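Long-range contacts in beta-glycosidase (Bacteroides caccae, PDB 6T2R), which acts as an endo-acting O-glycanase of glycoside hydrolase family 16, cleaving the sugar chains of mucin to initiate its breakdown by a human gut bacterium: residues A125-P130 against D233-G238; S45-I50 against G95-K100. One frame throughout, in Å; residues are numbered along the deposited sequence.

Interaction 1: residues A125-P130 against D233-G238; sequences AIWTLP and DMQLGG
Ala125 and Asp233 face each other as an antiparallel hydrogen-bonded pair, tied in both directions: Ala125 N reaches Asp233 O at 3.0 Å, and Asp233 N returns a bond to Ala125 O at 3.1 Å. Their CB atoms leave the sheet on the same face, and Trp127, two residues along from Ala125, joins them there. With CG of Asp233 lodged between its own backbone N and carbonyl carbon (chi1 67°), the carboxylate swings across to the indole. Trp127 NE1 gives its hydrogen to Asp233 OD1 at 2.9 Å in a fairly straight bond (160°). The oxygen lies at the ring edge, practically in the indole plane, while the carboxylate itself is turned 52° from that plane. This bond helps set the rotation of the buried indole and gives its N-H a partner. Gln235 stretches back beside the pair and lays its amide against Ala125: OE1 and NE2 both sit 3.8 Å from Ala125 CB. The amide also lies close to Asp233 OD2, but the modelled distance is too short for the details of that bond to be trusted. Trp57 meets Trp127 edge-to-face and also touches Asp233 and Gln235. The strand 125-130 runs between 228-233, which it pairs with at this end through Asp233, and 143-145, whose Glu143 and Asp145 touch Trp127; those two fit the Glu-x-Asp-x-x-Glu signature of family 16, so this cluster probably lies beside the catalytic strand.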
loop_
_atom_site.group_PDB
_atom_site.type_symbol
_atom_site.label_atom_id
_atom_site.label_comp_id
_atom_site.label_asym_id
_atom_site.label_seq_id
_atom_site.Cartn_x
_atom_site.Cartn_y
_atom_site.Cartn_z
ATOM N N ALA A 125 -0.652 5.662 2.647
ATOM C CA ALA A 125 -1.170 4.316 2.350
ATOM C C ALA A 125 -0.075 3.430 1.769
ATOM O O ALA A 125 0.862 3.936 1.110
ATOM C CB ALA A 125 -2.357 4.395 1.410
ATOM N N ILE A 126 -0.210 2.126 1.999
ATOM C CA ILE A 126 0.578 1.043 1.342
ATOM C C ILE A 126 -0.455 0.055 0.812
ATOM O O ILE A 126 -1.273 -0.434 1.603
ATOM C CB ILE A 126 1.540 0.386 2.352
ATOM C CG1 ILE A 126 2.499 1.414 2.958
ATOM C CG2 ILE A 126 2.263 -0.786 1.712
ATOM C CD1 ILE A 126 3.286 0.959 4.176
ATOM N N TRP A 127 -0.439 -0.245 -0.474
ATOM C CA TRP A 127 -1.583 -0.966 -1.044
ATOM C C TRP A 127 -1.238 -1.536 -2.399
ATOM O O TRP A 127 -0.197 -1.132 -2.979
ATOM C CB TRP A 127 -2.789 -0.032 -1.064
ATOM C CG TRP A 127 -2.672 1.245 -1.837
ATOM C CD1 TRP A 127 -1.809 2.292 -1.647
ATOM C CD2 TRP A 127 -3.608 1.689 -2.842
ATOM N NE1 TRP A 127 -2.116 3.326 -2.502
ATOM C CE2 TRP A 127 -3.203 2.979 -3.247
ATOM C CE3 TRP A 127 -4.731 1.099 -3.450
ATOM C CZ2 TRP A 127 -3.886 3.689 -4.219
ATOM C CZ3 TRP A 127 -5.410 1.801 -4.423
ATOM C CH2 TRP A 127 -4.985 3.080 -4.789
ATOM N N THR A 128 -2.076 -2.465 -2.856
ATOM C CA THR A 128 -1.899 -3.146 -4.146
ATOM C C THR A 128 -3.192 -3.148 -4.957
ATOM O O THR A 128 -4.287 -3.152 -4.392
ATOM C CB THR A 128 -1.369 -4.572 -3.970
ATOM O OG1 THR A 128 -2.455 -5.406 -3.555
ATOM C CG2 THR A 128 -0.181 -4.612 -3.032
ATOM N N LEU A 129 -2.979 -3.125 -6.269
ATOM C CA LEU A 129 -3.967 -3.139 -7.367
ATOM C C LEU A 129 -3.524 -4.207 -8.359
ATOM O O LEU A 129 -2.375 -4.617 -8.329
ATOM C CB LEU A 129 -4.007 -1.745 -8.002
ATOM C CG LEU A 129 -4.719 -0.685 -7.161
ATOM C CD1 LEU A 129 -4.693 0.633 -7.878
ATOM C CD2 LEU A 129 -6.147 -1.108 -6.827
ATOM N N PRO A 130 -4.426 -4.707 -9.230
ATOM C CA PRO A 130 -4.036 -5.655 -10.272
ATOM C C PRO A 130 -2.958 -5.091 -11.192
ATOM O O PRO A 130 -3.078 -3.958 -11.651
ATOM C CB PRO A 130 -5.340 -5.941 -11.036
ATOM C CG PRO A 130 -6.424 -5.569 -10.026
ATOM C CD PRO A 130 -5.857 -4.407 -9.243
ATOM N N ASP A 233 2.467 5.696 -0.862
ATOM C CA ASP A 233 2.277 7.113 -1.240
ATOM C C ASP A 233 1.663 7.878 -0.086
ATOM O O ASP A 233 0.770 7.343 0.591
ATOM C CB ASP A 233 1.430 7.238 -2.520
ATOM C CG ASP A 233 -0.014 6.792 -2.336
ATOM O OD1 ASP A 233 -0.253 5.565 -2.261
ATOM O OD2 ASP A 233 -0.871 7.681 -2.198
ATOM N N MET A 234 2.192 9.079 0.117
ATOM C CA MET A 234 1.616 10.109 0.988
ATOM C C MET A 234 0.349 10.611 0.299
ATOM O O MET A 234 0.272 10.620 -0.965
ATOM C CB MET A 234 2.611 11.252 1.220
ATOM C CG MET A 234 2.103 12.355 2.141
ATOM S SD MET A 234 1.460 11.771 3.706
ATOM C CE MET A 234 2.949 11.193 4.521
ATOM N N GLN A 235 -0.611 10.981 1.132
ATOM C CA GLN A 235 -1.958 11.403 0.728
ATOM C C GLN A 235 -2.347 12.510 1.711
ATOM O O GLN A 235 -2.007 12.398 2.933
ATOM C CB GLN A 235 -2.908 10.194 0.742
ATOM C CG GLN A 235 -2.558 9.153 -0.304
ATOM C CD GLN A 235 -3.389 7.889 -0.297
ATOM O OE1 GLN A 235 -4.227 7.638 0.571
ATOM N NE2 GLN A 235 -3.099 7.052 -1.253
ATOM N N LEU A 236 -3.026 13.535 1.200
ATOM C CA LEU A 236 -3.506 14.685 2.017
ATOM C C LEU A 236 -4.943 15.052 1.624
ATOM O O LEU A 236 -5.175 15.337 0.423
ATOM C CB LEU A 236 -2.560 15.876 1.805
ATOM C CG LEU A 236 -1.235 15.821 2.563
ATOM C CD1 LEU A 236 -0.325 16.981 2.137
ATOM C CD2 LEU A 236 -1.464 15.834 4.070
ATOM N N GLY A 237 -5.865 14.997 2.593
ATOM C CA GLY A 237 -7.277 15.399 2.433
ATOM C C GLY A 237 -8.150 14.378 1.706
ATOM O O GLY A 237 -7.636 13.475 0.996
ATOM N N GLY A 238 -9.461 14.565 1.850
ATOM C CA GLY A 238 -10.523 13.732 1.261
ATOM C C GLY A 238 -11.658 13.589 2.257
ATOM O O GLY A 238 -11.530 14.080 3.406
#

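Interaction 2: residues S45-I50 against G95-K100; sequences SVWSRI and GGLWTK
Chi1 of Trp98 is 65°, which sets its CG between the backbone N and carbonyl carbon and turns the indole back against Ile50. Ile50 CG1 packs on that ring, 3.8 Å from Trp98 CD2, and Ile50 CG2 makes a CH-pi contact over the six-membered part; Lys100 CE lies over the opposite face. Trp47 instead carries its CG beside its own N (chi1 -60°), and its indole slots between side chains of the other segment. Thr99 CG2 sits over one face, 3.9 Å from the centroid of the Trp47 six-membered ring, and Leu97 CD1 over the other, while Leu97 CB comes to 3.5 Å from Trp47 CE3. Asp35 accepts the indole N-H of Trp47. Along the backbone, Ser48 and Trp98 exchange two bonds: Ser48 N reaches Trp98 O at 3.0 Å. In return, Trp98 N reaches Ser48 O at 2.9 Å. Water 1 accepts from Ser48 OG, which Lys102 also meets, and donates to the carbonyls of Trp98 and Lys100. Ile50 N bonds Gly96 O from well above the carbonyl plane. The result is a short antiparallel ladder, strand 48-49 laid along 92-98, within the beta-jelly roll of family 16 hydrolases.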
loop_
_atom_site.group_PDB
_atom_site.type_symbol
_atom_site.label_atom_id
_atom_site.label_comp_id
_atom_site.label_asym_id
_atom_site.label_seq_id
_atom_site.Cartn_x
_atom_site.Cartn_y
_atom_site.Cartn_z
ATOM N N SER A 45 14.030 0.599 -12.448
ATOM C CA SER A 45 13.550 -0.674 -13.020
ATOM C C SER A 45 12.416 -1.233 -12.156
ATOM O O SER A 45 11.808 -2.219 -12.550
ATOM C CB SER A 45 14.653 -1.653 -13.136
ATOM O OG SER A 45 14.961 -2.182 -11.859
ATOM N N VAL A 46 12.118 -0.633 -11.017
ATOM C CA VAL A 46 11.070 -1.175 -10.116
ATOM C C VAL A 46 9.990 -0.127 -9.910
ATOM O O VAL A 46 8.823 -0.515 -9.956
ATOM C CB VAL A 46 11.673 -1.624 -8.774
ATOM C CG1 VAL A 46 10.589 -1.866 -7.744
ATOM C CG2 VAL A 46 12.533 -2.866 -8.956
ATOM N N TRP A 47 10.398 1.114 -9.631
ATOM C CA TRP A 47 9.535 2.224 -9.157
ATOM C C TRP A 47 9.400 3.321 -10.222
ATOM O O TRP A 47 10.348 3.540 -11.008
ATOM C CB TRP A 47 10.095 2.830 -7.880
ATOM C CG TRP A 47 10.214 1.862 -6.752
ATOM C CD1 TRP A 47 11.355 1.291 -6.272
ATOM C CD2 TRP A 47 9.149 1.364 -5.940
ATOM N NE1 TRP A 47 11.067 0.462 -5.219
ATOM C CE2 TRP A 47 9.726 0.498 -4.983
ATOM C CE3 TRP A 47 7.767 1.554 -5.926
ATOM C CZ2 TRP A 47 8.972 -0.146 -4.002
ATOM C CZ3 TRP A 47 7.027 0.907 -4.966
ATOM C CH2 TRP A 47 7.616 0.055 -4.031
ATOM N N SER A 48 8.245 3.969 -10.225
ATOM C CA SER A 48 7.951 5.234 -10.933
ATOM C C SER A 48 7.176 6.111 -9.960
ATOM O O SER A 48 6.449 5.554 -9.049
ATOM C CB SER A 48 7.160 4.981 -12.205
ATOM O OG SER A 48 7.813 4.061 -13.063
ATOM N N ARG A 49 7.321 7.421 -10.110
ATOM C CA ARG A 49 6.509 8.409 -9.363
ATOM C C ARG A 49 5.064 8.293 -9.819
ATOM O O ARG A 49 4.817 7.995 -11.020
ATOM C CB ARG A 49 7.039 9.835 -9.534
ATOM C CG ARG A 49 8.419 10.039 -8.927
ATOM C CD ARG A 49 8.840 11.506 -8.899
ATOM N NE ARG A 49 10.125 11.609 -8.227
ATOM C CZ ARG A 49 10.896 12.694 -8.176
ATOM N NH1 ARG A 49 10.519 13.836 -8.710
ATOM N NH2 ARG A 49 12.032 12.637 -7.531
ATOM N N ILE A 50 4.138 8.510 -8.890
ATOM C CA ILE A 50 2.700 8.360 -9.211
ATOM C C ILE A 50 2.220 9.676 -9.808
ATOM O O ILE A 50 2.318 10.724 -9.179
ATOM C CB ILE A 50 1.875 7.959 -7.971
ATOM C CG1 ILE A 50 2.269 6.588 -7.399
ATOM C CG2 ILE A 50 0.396 8.034 -8.293
ATOM C CD1 ILE A 50 1.684 6.309 -6.033
ATOM N N GLY A 95 4.056 12.911 -2.499
ATOM C CA GLY A 95 4.917 11.965 -3.232
ATOM C C GLY A 95 4.385 10.552 -3.071
ATOM O O GLY A 95 3.823 10.236 -1.987
ATOM N N GLY A 96 4.524 9.757 -4.129
ATOM C CA GLY A 96 4.144 8.340 -4.197
ATOM C C GLY A 96 4.951 7.613 -5.256
ATOM O O GLY A 96 5.342 8.255 -6.253
ATOM N N LEU A 97 5.264 6.344 -4.985
ATOM C CA LEU A 97 5.909 5.424 -5.936
ATOM C C LEU A 97 4.994 4.217 -6.168
ATOM O O LEU A 97 4.313 3.783 -5.204
ATOM C CB LEU A 97 7.243 4.954 -5.377
ATOM C CG LEU A 97 8.345 6.000 -5.184
ATOM C CD1 LEU A 97 9.612 5.286 -4.727
ATOM C CD2 LEU A 97 8.650 6.791 -6.448
ATOM N N TRP A 98 5.024 3.665 -7.385
ATOM C CA TRP A 98 4.333 2.395 -7.711
ATOM C C TRP A 98 5.185 1.527 -8.633
ATOM O O TRP A 98 6.168 2.010 -9.237
ATOM C CB TRP A 98 2.922 2.640 -8.244
ATOM C CG TRP A 98 2.793 3.360 -9.554
ATOM C CD1 TRP A 98 3.720 3.523 -10.545
ATOM C CD2 TRP A 98 1.576 3.938 -10.050
ATOM N NE1 TRP A 98 3.171 4.198 -11.598
ATOM C CE2 TRP A 98 1.861 4.473 -11.321
ATOM C CE3 TRP A 98 0.282 4.051 -9.529
ATOM C CZ2 TRP A 98 0.894 5.102 -12.092
ATOM C CZ3 TRP A 98 -0.671 4.699 -10.281
ATOM C CH2 TRP A 98 -0.369 5.204 -11.551
ATOM N N THR A 99 4.905 0.243 -8.614
ATOM C CA THR A 99 5.668 -0.750 -9.399
ATOM C C THR A 99 4.894 -1.063 -10.678
ATOM O O THR A 99 5.273 -2.045 -11.335
ATOM C CB THR A 99 5.901 -2.075 -8.666
ATOM O OG1 THR A 99 4.677 -2.785 -8.438
ATOM C CG2 THR A 99 6.656 -1.882 -7.379
ATOM N N LYS A 100 3.849 -0.286 -10.970
ATOM C CA LYS A 100 3.038 -0.488 -12.178
ATOM C C LYS A 100 3.968 -0.602 -13.390
ATOM O O LYS A 100 4.836 0.240 -13.545
ATOM C CB LYS A 100 2.052 0.655 -12.413
ATOM C CG LYS A 100 1.166 0.448 -13.645
ATOM C CD LYS A 100 0.350 1.663 -14.029
ATOM C CE LYS A 100 -0.679 1.988 -12.982
ATOM N NZ LYS A 100 -1.729 2.870 -13.524
HETATM O O HOH W 1 6.478 1.772 -11.929
#

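The two contacts lie side by side, their centres about 12 Å apart, and both segments of interaction 2 come earlier in the chain than those of interaction 1. Across the sheet the order is 48-49, 92-98, 228-233 and 125-130, each antiparallel to the next, so strand 228-233 is the step between them. They meet where it ends: Met234 N lies 2.9 Å from Gly95 O, a probable hydrogen bond, and Asp233 CB packs 3.4 Å from Gly96 CA and 3.6 Å from Ile50 CD1. Asp233 therefore has its backbone paired in interaction 1 and its CB against interaction 2, linking the short strand 48-49, which pairs with 92-98, to the neighbourhood of the probable active site.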